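Local atomic coordinates of DUF3247 family protein (Xanthomonas campestris pv. campestris, PDB entry 2E12), a protein that is of unknown function but adopts a variant of the Sm-like fold, and may therefore act in RNA-related processes as other Sm-like proteins do. Residues I69-L72 with D73-Q76. Numbering follows the deposited sequence.
Sequences IDHL and DASQ
Between His71 and Gln76 the backbone leaves strand 61-70, swings outward and doubles back, so that the imidazole of His71 meets the part of the loop that returns toward strand 79-82. This is the connection between two neighbouring antiparallel strands of the variant Sm-like fold, and it lies at the surface, about 17 Å from the centre of the chain to the centre of the contact. The flat ring of His71 suits the inside of the bend, turning one side toward the returning chain, where three neighbours gather. Its CG is nearly eclipsed with the backbone N (chi1 20°), a strained rotation that accompanies a tight approach to Ala74. That residue comes in obliquely, its CB only 3.3 Å from His71 CD2; alanine, the smallest side chain with a CB, fits so close. The carbonyl of Gln76 also arrives at a slant, with His71 CE1 3.4 Å from Gln76 O, a polarised C-H near an oxygen. Over the face itself stands the amide of Ser75, its N 4.4 Å from His71 NE2. The hydroxyl of Ser75 turns instead to its own neighbour, OG donating a weak hydrogen bond of 3.4 Å to Gln76 O. Before the bend, the strand is anchored by backbone hydrogen bonds of Ile69 with Gln79 and of Asp70 with Thr44, while the carboxylate of Asp70 forms a salt bridge with Arg68. Farther out, Leu72 has CG anti to the backbone N (chi1 -171°), which lays CD1 against the following peptide, 3.1 Å from Asp73 N; this exposed leucine covers its own backbone and joins no core. The carboxylate of Asp73 is at home beside solvent. Gln76, a flexible polar residue suited to the surface, rests its CG methylene against a backbone carbonyl, 3.3 Å from Gln76 CG to Leu72 O.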
loop_
_atom_site.group_PDB
_atom_site.type_symbol
_atom_site.label_atom_id
_atom_site.label_comp_id
_atom_site.label_asym_id
_atom_site.label_seq_id
_atom_site.Cartn_x
_atom_site.Cartn_y
_atom_site.Cartn_z
ATOM N N ILE A 69 -8.759 -1.954 19.547
ATOM C CA ILE A 69 -9.581 -3.130 19.303
ATOM C C ILE A 69 -10.379 -3.365 20.578
ATOM O O ILE A 69 -9.820 -3.316 21.668
ATOM C CB ILE A 69 -8.708 -4.390 19.051
ATOM C CG1 ILE A 69 -7.705 -4.112 17.942
ATOM C CG2 ILE A 69 -9.583 -5.590 18.679
ATOM C CD1 ILE A 69 -8.363 -3.682 16.650
ATOM N N ASP A 70 -11.676 -3.603 20.440
ATOM C CA ASP A 70 -12.508 -3.891 21.594
ATOM C C ASP A 70 -13.100 -5.266 21.365
ATOM O O ASP A 70 -12.999 -5.833 20.282
ATOM C CB ASP A 70 -13.685 -2.926 21.734
ATOM C CG ASP A 70 -13.308 -1.479 21.556
ATOM O OD1 ASP A 70 -12.154 -1.090 21.850
ATOM O OD2 ASP A 70 -14.199 -0.716 21.127
ATOM N N HIS A 71 -13.720 -5.808 22.400
ATOM C CA HIS A 71 -14.394 -7.088 22.284
ATOM C C HIS A 71 -15.327 -7.312 23.446
ATOM O O HIS A 71 -15.783 -6.351 24.084
ATOM C CB HIS A 71 -13.438 -8.293 22.148
ATOM C CG HIS A 71 -12.033 -8.047 22.605
ATOM N ND1 HIS A 71 -11.707 -7.144 23.595
ATOM C CD2 HIS A 71 -10.867 -8.625 22.226
ATOM C CE1 HIS A 71 -10.403 -7.172 23.803
ATOM N NE2 HIS A 71 -9.869 -8.060 22.984
ATOM N N LEU A 72 -15.623 -8.577 23.716
ATOM C CA LEU A 72 -16.511 -8.920 24.804
ATOM C C LEU A 72 -15.984 -10.083 25.631
ATOM O O LEU A 72 -15.560 -9.901 26.778
ATOM C CB LEU A 72 -17.892 -9.271 24.248
ATOM C CG LEU A 72 -19.029 -9.464 25.263
ATOM C CD1 LEU A 72 -18.942 -10.832 25.930
ATOM C CD2 LEU A 72 -18.971 -8.340 26.292
ATOM N N ASP A 73 -16.015 -11.266 25.019
ATOM C CA ASP A 73 -15.591 -12.534 25.627
ATOM C C ASP A 73 -14.074 -12.774 25.582
ATOM O O ASP A 73 -13.482 -13.178 26.588
ATOM C CB ASP A 73 -16.361 -13.679 24.932
ATOM C CG ASP A 73 -15.833 -15.072 25.276
ATOM O OD1 ASP A 73 -15.724 -15.405 26.470
ATOM O OD2 ASP A 73 -15.543 -15.846 24.335
ATOM N N ALA A 74 -13.465 -12.501 24.431
ATOM C CA ALA A 74 -12.023 -12.672 24.200
ATOM C C ALA A 74 -11.166 -12.500 25.449
ATOM O O ALA A 74 -10.666 -13.483 26.017
ATOM C CB ALA A 74 -11.561 -11.703 23.129
ATOM N N SER A 75 -10.988 -11.246 25.864
ATOM C CA SER A 75 -10.201 -10.913 27.046
ATOM C C SER A 75 -10.758 -9.708 27.792
ATOM O O SER A 75 -10.269 -9.353 28.865
ATOM C CB SER A 75 -8.753 -10.609 26.647
ATOM O OG SER A 75 -8.111 -9.777 27.607
ATOM N N GLN A 76 -11.777 -9.072 27.227
ATOM C CA GLN A 76 -12.331 -7.877 27.846
ATOM C C GLN A 76 -11.211 -6.837 27.776
ATOM O O GLN A 76 -10.136 -7.116 27.236
ATOM C CB GLN A 76 -12.706 -8.123 29.309
ATOM C CG GLN A 76 -13.883 -9.042 29.530
ATOM C CD GLN A 76 -14.350 -9.011 30.965
ATOM O OE1 GLN A 76 -14.794 -7.975 31.456
ATOM N NE2 GLN A 76 -14.245 -10.142 31.652
#